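Local coordinates for protein beta-2-microglobulin (Ctenopharyngodon idella, PDB 5H5Z) that serves as the light chain of MHC class I, pairing with the heavy chain and probably helping to shape which peptides are presented, at residues E39-G44 with E78-V83; Q51-A56 with H64-V69. The protein carries 1 engineered substitution. One frame throughout, in Å; residues are numbered along the deposited sequence.

Contact 1 of 2, residues E39-G44 with E78-V83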
ATOM      1  N   GLU B  39       7.089  15.558  -2.671  1.00 25.38           N
ATOM      2  CA  GLU B  39       7.956  15.960  -3.771  1.00 25.74           C
ATOM      3  C   GLU B  39       9.320  15.306  -3.630  1.00 25.97           C
ATOM      4  O   GLU B  39       9.864  15.239  -2.530  1.00 28.75           O
ATOM      5  CB  GLU B  39       8.111  17.486  -3.821  1.00 31.09           C
ATOM      6  CG  GLU B  39       6.843  18.266  -4.169  1.00 38.51           C
ATOM      7  CD  GLU B  39       6.308  18.004  -5.572  1.00 46.39           C
ATOM      8  OE1 GLU B  39       6.981  17.326  -6.377  1.00 54.13           O
ATOM      9  OE2 GLU B  39       5.198  18.488  -5.877  1.00 54.53           O
ATOM     10  N   LEU B  40       9.861  14.802  -4.736  1.00 23.59           N
ATOM     11  CA  LEU B  40      11.232  14.291  -4.736  1.00 22.97           C
ATOM     12  C   LEU B  40      12.171  15.405  -5.186  1.00 25.32           C
ATOM     13  O   LEU B  40      11.850  16.155  -6.114  1.00 26.98           O
ATOM     14  CB  LEU B  40      11.363  13.059  -5.639  1.00 24.54           C
ATOM     15  CG  LEU B  40      10.511  11.838  -5.269  1.00 24.20           C
ATOM     16  CD1 LEU B  40      10.604  10.764  -6.341  1.00 25.97           C
ATOM     17  CD2 LEU B  40      10.919  11.265  -3.919  1.00 28.29           C
ATOM     18  N   LEU B  41      13.323  15.518  -4.528  1.00 26.37           N
ATOM     19  CA  LEU B  41      14.255  16.611  -4.797  1.00 26.71           C
ATOM     20  C   LEU B  41      15.654  16.139  -5.171  1.00 28.06           C
ATOM     21  O   LEU B  41      16.169  15.171  -4.603  1.00 28.15           O
ATOM     22  CB  LEU B  41      14.358  17.545  -3.584  1.00 27.20           C
ATOM     23  CG  LEU B  41      13.091  17.939  -2.815  1.00 29.64           C
ATOM     24  CD1 LEU B  41      13.466  18.767  -1.596  1.00 31.47           C
ATOM     25  CD2 LEU B  41      12.084  18.683  -3.684  1.00 30.72           C
ATOM     26  N   LYS B  42      16.251  16.834  -6.136  1.00 27.30           N
ATOM     27  CA  LYS B  42      17.660  16.675  -6.465  1.00 27.78           C
ATOM     28  C   LYS B  42      18.354  17.982  -6.127  1.00 30.87           C
ATOM     29  O   LYS B  42      18.024  19.026  -6.696  1.00 31.20           O
ATOM     30  CB  LYS B  42      17.850  16.348  -7.948  1.00 28.58           C
ATOM     31  CG  LYS B  42      19.313  16.227  -8.357  1.00 29.80           C
ATOM     32  CD  LYS B  42      19.484  16.051  -9.855  1.00 32.89           C
ATOM     33  CE  LYS B  42      20.948  15.796 -10.188  1.00 36.12           C
ATOM     34  NZ  LYS B  42      21.194  15.726 -11.654  1.00 39.45           N
ATOM     35  N   ASN B  43      19.310  17.918  -5.202  1.00 31.89           N
ATOM     36  CA  ASN B  43      20.003  19.107  -4.700  1.00 37.67           C
ATOM     37  C   ASN B  43      19.042  20.240  -4.307  1.00 37.38           C
ATOM     38  O   ASN B  43      19.293  21.415  -4.585  1.00 39.68           O
ATOM     39  CB  ASN B  43      21.062  19.583  -5.708  1.00 38.10           C
ATOM     40  CG  ASN B  43      22.085  18.508  -6.027  1.00 36.34           C
ATOM     41  OD1 ASN B  43      22.539  17.781  -5.140  1.00 36.38           O
ATOM     42  ND2 ASN B  43      22.458  18.403  -7.297  1.00 41.31           N
ATOM     43  N   GLY B  44      17.934  19.864  -3.670  1.00 38.03           N
ATOM     44  CA  GLY B  44      16.947  20.825  -3.186  1.00 37.87           C
ATOM     45  C   GLY B  44      15.952  21.332  -4.219  1.00 37.68           C
ATOM     46  O   GLY B  44      15.101  22.159  -3.897  1.00 36.05           O
ATOM     47  N   GLU B  78      22.703  15.227  -4.061  1.00 33.40           N
ATOM     48  CA  GLU B  78      21.868  14.861  -2.919  1.00 30.77           C
ATOM     49  C   GLU B  78      20.411  14.693  -3.340  1.00 30.01           C
ATOM     50  O   GLU B  78      19.853  15.555  -4.022  1.00 31.27           O
ATOM     51  CB  GLU B  78      21.964  15.924  -1.818  1.00 34.85           C
ATOM     52  CG  GLU B  78      20.836  15.852  -0.795  1.00 37.97           C
ATOM     53  CD  GLU B  78      20.654  17.142  -0.019  1.00 37.82           C
ATOM     54  OE1 GLU B  78      21.469  17.408   0.881  1.00 46.77           O
ATOM     55  OE2 GLU B  78      19.690  17.882  -0.300  1.00 40.28           O
ATOM     56  N   TYR B  79      19.805  13.588  -2.912  1.00 26.87           N
ATOM     57  CA  TYR B  79      18.386  13.330  -3.154  1.00 26.45           C
ATOM     58  C   TYR B  79      17.610  13.290  -1.851  1.00 24.45           C
ATOM     59  O   TYR B  79      18.130  12.855  -0.818  1.00 28.49           O
ATOM     60  CB  TYR B  79      18.197  12.043  -3.959  1.00 26.55           C
ATOM     61  CG  TYR B  79      18.801  12.150  -5.339  1.00 26.19           C
ATOM     62  CD1 TYR B  79      20.131  11.795  -5.567  1.00 25.67           C
ATOM     63  CD2 TYR B  79      18.055  12.639  -6.414  1.00 26.97           C
ATOM     64  CE1 TYR B  79      20.696  11.914  -6.825  1.00 25.92           C
ATOM     65  CE2 TYR B  79      18.612  12.758  -7.675  1.00 26.89           C
ATOM     66  CZ  TYR B  79      19.933  12.395  -7.873  1.00 25.22           C
ATOM     67  OH  TYR B  79      20.493  12.515  -9.118  1.00 27.33           O
ATOM     68  N   SER B  80      16.366  13.760  -1.903  1.00 24.39           N
ATOM     69  CA  SER B  80      15.520  13.829  -0.719  1.00 24.77           C
ATOM     70  C   SER B  80      14.041  13.797  -1.077  1.00 23.54           C
ATOM     71  O   SER B  80      13.658  13.963  -2.245  1.00 25.38           O
ATOM     72  CB  SER B  80      15.858  15.068   0.131  1.00 25.47           C
ATOM     73  OG  SER B  80      15.645  16.271  -0.586  1.00 29.27           O
ATOM     74  N   CYS B  81      13.214  13.552  -0.068  1.00 23.93           N
ATOM     75  CA  CYS B  81      11.772  13.561  -0.232  1.00 23.49           C
ATOM     76  C   CYS B  81      11.205  14.553   0.771  1.00 25.28           C
ATOM     77  O   CYS B  81      11.465  14.445   1.977  1.00 26.07           O
ATOM     78  CB  CYS B  81      11.202  12.157  -0.004  1.00 23.51           C
ATOM     79  SG  CYS B  81       9.403  12.025  -0.102  1.00 27.04           S
ATOM     80  N   ARG B  82      10.463  15.535   0.259  1.00 24.83           N
ATOM     81  CA  ARG B  82       9.828  16.547   1.093  1.00 25.61           C
ATOM     82  C   ARG B  82       8.333  16.302   1.178  1.00 24.51           C
ATOM     83  O   ARG B  82       7.631  16.269   0.161  1.00 26.67           O
ATOM     84  CB  ARG B  82      10.112  17.960   0.575  1.00 27.63           C
ATOM     85  CG  ARG B  82       9.427  19.063   1.379  1.00 27.62           C
ATOM     86  CD  ARG B  82      10.018  20.430   1.088  1.00 30.54           C
ATOM     87  NE  ARG B  82       9.855  20.823  -0.308  1.00 32.91           N
ATOM     88  CZ  ARG B  82      10.735  21.546  -0.998  1.00 35.64           C
ATOM     89  NH1 ARG B  82      11.868  21.956  -0.434  1.00 37.47           N
ATOM     90  NH2 ARG B  82      10.489  21.852  -2.265  1.00 39.39           N
ATOM     91  N   VAL B  83       7.858  16.122   2.405  1.00 23.75           N
ATOM     92  CA  VAL B  83       6.455  15.812   2.657  1.00 22.06           C
ATOM     93  C   VAL B  83       5.800  16.917   3.486  1.00 24.51           C
ATOM     94  O   VAL B  83       6.323  17.319   4.532  1.00 25.94           O
ATOM     95  CB  VAL B  83       6.305  14.448   3.366  1.00 20.07           C
ATOM     96  CG1 VAL B  83       4.840  14.113   3.603  1.00 21.49           C
ATOM     97  CG2 VAL B  83       6.978  13.339   2.562  1.00 21.87           C
TER
HETATM   98  O   HOH W   1      17.781  17.304  -2.469  1.00 32.61           O
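Residues 39-42 and 79-83 pair as antiparallel strands in the middle of one sheet of the domain, with Glu39 opposite Arg82 and Leu41 opposite Ser80 in the hydrogen-bonded positions. Each of these pairs makes two backbone bonds, and of the four Leu41 N to Ser80 O is the shortest at 2.8 Å. On the face carrying Leu41, Ser80 and Arg82, the leucine side chain crosses the arginine at about a right angle. Its CD1 lies over one face of the guanidinium, toward the rim, 3.8 Å from Arg82 NH1. The same methyl is 3.5 Å from Ser80 OG.

The other face looks into the immunoglobulin C1-set sandwich. Here Leu40 CD2 packs 4.0 Å from Cys81 CB, while Cys81 SG forms the disulfide to Cys26 that joins the two sheets. Toward the end of strand 36-42, the exposed Lys42 lies along the buried Tyr79 ring. With CG anti to the backbone N (chi1 178°) and the rest extended, its methylenes follow the ring from CE2 out to the hydroxyl, and Lys42 CG comes 3.6 Å from Tyr79 CE2. Phe71 meets the same tyrosine edge-to-face.

Beyond the paired strands, Asn43 grips Glu78 twice: its N donates to Glu78 O at 2.7 Å, and its OD1 receives Glu78 N at 2.8 Å, almost straight at 177°. Asn43 ND2 goes on to Asp77 OD1, which helps fix the rotation of the amide. One water accepts from Gly44 N and Ser80 OG and donates to both the carbonyl and the carboxylate of Glu78.

Contact 2 of 2, residues Q51-A56 with H64-V69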
ATOM      1  N   GLN B  51       6.272  10.111 -10.417  1.00 30.87           N
ATOM      2  CA  GLN B  51       4.999   9.394 -10.479  1.00 29.27           C
ATOM      3  C   GLN B  51       4.477   9.096  -9.081  1.00 28.59           C
ATOM      4  O   GLN B  51       5.226   8.623  -8.226  1.00 29.36           O
ATOM      5  CB  GLN B  51       5.162   8.079 -11.250  1.00 27.67           C
ATOM      6  CG  GLN B  51       5.482   8.245 -12.733  1.00 28.39           C
ATOM      7  CD  GLN B  51       6.967   8.390 -13.031  1.00 28.34           C
ATOM      8  OE1 GLN B  51       7.815   8.316 -12.141  1.00 35.78           O
ATOM      9  NE2 GLN B  51       7.286   8.597 -14.302  1.00 36.80           N
ATOM     10  N   GLN B  52       3.192   9.361  -8.856  1.00 26.83           N
ATOM     11  CA  GLN B  52       2.571   9.110  -7.559  1.00 24.20           C
ATOM     12  C   GLN B  52       1.406   8.134  -7.677  1.00 22.89           C
ATOM     13  O   GLN B  52       0.572   8.256  -8.579  1.00 26.56           O
ATOM     14  CB  GLN B  52       2.108  10.426  -6.922  1.00 25.74           C
ATOM     15  CG  GLN B  52       1.620  10.300  -5.483  1.00 26.33           C
ATOM     16  CD  GLN B  52       1.270  11.640  -4.860  1.00 29.85           C
ATOM     17  OE1 GLN B  52       0.131  11.868  -4.447  1.00 32.07           O
ATOM     18  NE2 GLN B  52       2.248  12.537  -4.792  1.00 29.23           N
ATOM     19  N   THR B  53       1.361   7.170  -6.761  1.00 23.27           N
ATOM     20  CA  THR B  53       0.280   6.186  -6.706  1.00 25.33           C
ATOM     21  C   THR B  53      -1.039   6.841  -6.307  1.00 24.92           C
ATOM     22  O   THR B  53      -1.055   7.912  -5.699  1.00 24.92           O
ATOM     23  CB  THR B  53       0.595   5.029  -5.731  1.00 27.60           C
ATOM     24  OG1 THR B  53       0.827   5.545  -4.412  1.00 25.76           O
ATOM     25  CG2 THR B  53       1.820   4.245  -6.202  1.00 26.19           C
ATOM     26  N   ASP B  54      -2.141   6.190  -6.662  1.00 25.56           N
ATOM     27  CA  ASP B  54      -3.478   6.676  -6.344  1.00 23.91           C
ATOM     28  C   ASP B  54      -3.792   6.448  -4.879  1.00 24.51           C
ATOM     29  O   ASP B  54      -3.353   5.459  -4.285  1.00 24.26           O
ATOM     30  CB  ASP B  54      -4.517   5.967  -7.207  1.00 24.06           C
ATOM     31  CG  ASP B  54      -4.376   6.297  -8.683  1.00 26.15           C
ATOM     32  OD1 ASP B  54      -3.935   7.418  -9.016  1.00 27.50           O
ATOM     33  OD2 ASP B  54      -4.720   5.437  -9.513  1.00 27.30           O
ATOM     34  N   LEU B  55      -4.564   7.362  -4.306  1.00 26.25           N
ATOM     35  CA  LEU B  55      -4.850   7.351  -2.876  1.00 27.12           C
ATOM     36  C   LEU B  55      -5.531   6.060  -2.428  1.00 23.65           C
ATOM     37  O   LEU B  55      -6.612   5.713  -2.899  1.00 26.20           O
ATOM     38  CB  LEU B  55      -5.692   8.572  -2.490  1.00 28.97           C
ATOM     39  CG  LEU B  55      -5.896   8.864  -1.000  1.00 30.34           C
ATOM     40  CD1 LEU B  55      -4.617   9.365  -0.337  1.00 32.09           C
ATOM     41  CD2 LEU B  55      -7.027   9.866  -0.841  1.00 32.70           C
ATOM     42  N   ALA B  56      -4.872   5.352  -1.517  1.00 25.76           N
ATOM     43  CA  ALA B  56      -5.436   4.151  -0.914  1.00 25.75           C
ATOM     44  C   ALA B  56      -5.069   4.086   0.569  1.00 26.19           C
ATOM     45  O   ALA B  56      -4.289   4.908   1.067  1.00 27.70           O
ATOM     46  CB  ALA B  56      -4.970   2.903  -1.658  1.00 23.77           C
ATOM     47  N   HIS B  64      -1.663   5.546   2.530  1.00 24.14           N
ATOM     48  CA  HIS B  64      -0.289   5.395   2.065  1.00 22.40           C
ATOM     49  C   HIS B  64      -0.176   5.827   0.609  1.00 23.49           C
ATOM     50  O   HIS B  64      -1.116   5.658  -0.179  1.00 23.27           O
ATOM     51  CB  HIS B  64       0.232   3.966   2.276  1.00 26.48           C
ATOM     52  CG  HIS B  64      -0.501   2.924   1.483  1.00 29.51           C
ATOM     53  ND1 HIS B  64       0.005   2.378   0.324  1.00 35.69           N
ATOM     54  CD2 HIS B  64      -1.699   2.328   1.688  1.00 29.20           C
ATOM     55  CE1 HIS B  64      -0.851   1.490  -0.152  1.00 36.03           C
ATOM     56  NE2 HIS B  64      -1.893   1.441   0.658  1.00 27.75           N
ATOM     57  N   LEU B  65       0.962   6.426   0.276  1.00 21.81           N
ATOM     58  CA  LEU B  65       1.269   6.827  -1.089  1.00 22.67           C
ATOM     59  C   LEU B  65       2.721   6.530  -1.401  1.00 23.24           C
ATOM     60  O   LEU B  65       3.574   6.549  -0.514  1.00 25.64           O
ATOM     61  CB  LEU B  65       1.025   8.324  -1.290  1.00 23.89           C
ATOM     62  CG  LEU B  65      -0.406   8.853  -1.238  1.00 23.18           C
ATOM     63  CD1 LEU B  65      -0.387  10.361  -1.077  1.00 25.68           C
ATOM     64  CD2 LEU B  65      -1.201   8.456  -2.483  1.00 23.84           C
ATOM     65  N   THR B  66       2.995   6.259  -2.668  1.00 22.69           N
ATOM     66  CA  THR B  66       4.362   6.082  -3.131  1.00 22.93           C
ATOM     67  C   THR B  66       4.658   7.093  -4.234  1.00 23.17           C
ATOM     68  O   THR B  66       3.924   7.184  -5.216  1.00 26.37           O
ATOM     69  CB  THR B  66       4.608   4.643  -3.631  1.00 26.73           C
ATOM     70  OG1 THR B  66       4.282   3.714  -2.590  1.00 25.02           O
ATOM     71  CG2 THR B  66       6.067   4.448  -4.030  1.00 28.49           C
ATOM     72  N   LYS B  67       5.718   7.875  -4.046  1.00 23.27           N
ATOM     73  CA  LYS B  67       6.233   8.721  -5.112  1.00 23.03           C
ATOM     74  C   LYS B  67       7.563   8.159  -5.576  1.00 23.56           C
ATOM     75  O   LYS B  67       8.381   7.750  -4.756  1.00 25.19           O
ATOM     76  CB  LYS B  67       6.396  10.163  -4.653  1.00 26.25           C
ATOM     77  CG  LYS B  67       6.565  11.132  -5.808  1.00 26.52           C
ATOM     78  CD  LYS B  67       5.753  12.381  -5.550  1.00 30.86           C
ATOM     79  CE  LYS B  67       5.448  13.137  -6.823  1.00 31.90           C
ATOM     80  NZ  LYS B  67       4.647  14.351  -6.512  1.00 32.10           N
ATOM     81  N   SER B  68       7.766   8.126  -6.890  1.00 23.43           N
ATOM     82  CA  SER B  68       8.987   7.565  -7.461  1.00 23.71           C
ATOM     83  C   SER B  68       9.367   8.285  -8.747  1.00 24.64           C
ATOM     84  O   SER B  68       8.522   8.906  -9.392  1.00 27.14           O
ATOM     85  CB  SER B  68       8.827   6.059  -7.716  1.00 25.85           C
ATOM     86  OG  SER B  68       7.783   5.789  -8.644  1.00 28.04           O
ATOM     87  N   VAL B  69      10.650   8.220  -9.096  1.00 23.47           N
ATOM     88  CA  VAL B  69      11.153   8.762 -10.354  1.00 25.93           C
ATOM     89  C   VAL B  69      12.475   8.081 -10.698  1.00 24.30           C
ATOM     90  O   VAL B  69      13.189   7.613  -9.802  1.00 23.57           O
ATOM     91  CB  VAL B  69      11.324  10.306 -10.303  1.00 25.64           C
ATOM     92  CG1 VAL B  69      12.485  10.714  -9.402  1.00 25.36           C
ATOM     93  CG2 VAL B  69      11.496  10.883 -11.703  1.00 25.16           C
TER
HETATM   94  O   HOH W   2       5.187   5.573  -7.622  1.00 29.14           O
HETATM   95  O   HOH W   3      -1.246   4.621  -2.723  1.00 24.81           O
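Ala56 O lies obliquely to the His64 imidazole, 3.7 Å from its CD2, and Ala56 CB is 4.1 Å from His64 NE2. The Gln52 amide is the other flat group: its OE1 end meets Leu65 CD1, and its NE2 rests against the Lys67 chain, 3.6 Å from Lys67 CD. Gln52 NE2 and Lys67 NZ are both donors and do not bond; the ammonium instead donates to Ile38 O, across the sandwich.

These residues belong to the hairpin of strands 51-57 and 63-71, whose first arm is an outermost strand of its sheet in this chain. Gln51 and Ser68 make a regular antiparallel pair, closed by Gln51 N to Ser68 O at 2.8 Å and, in return, Ser68 N to Gln51 O. At Thr53 the pattern changes. Its N still donates to Thr66 O, but the return bond, Thr66 N to Thr53 OG1 at 2.9 Å, uses the side-chain oxygen. A chi1 of 58° carries OG1 to Thr66 N and CG2 to Thr66 CB. Thr53 O lies 3.3 Å from Leu65 CD2, a methyl that also reaches Leu55.

Where the backbones part, a water accepts from Thr53 OG1 and donates to Asp54 O and His64 O. One direct bond, His64 N to Ala56 O at 3.1 Å, follows, but that pair is loose. On the heavy chain of MHC class I, Phe18 packs on Leu55, Val8 on Ala56 and Tyr34 on Asp54. A threonine hydroxyl and one bridging water thus stand in for main-chain pairing, satisfying polar groups at the break in a strand touching the heavy chain.

From the N terminus, strands 7-12 and 22-31 come first, and strand 36-42 then brings in the first half of contact 1. The chain passes through the short strand 45-46 to the other sheet, where 51-56 and 64-69 close contact 2 as a hairpin. Only afterwards does strand 79-85 return to complete contact 1, so the hairpin falls wholly within the longer loop and the two do not cross. Their centres are about 15 Å apart, yet they meet inside the sandwich: Leu40 CD1 packs 3.6 Å from Val69 CG1. Contact 1 thus joins the two central strands of one sheet, contact 2 an outermost strand of the other to its inner neighbour.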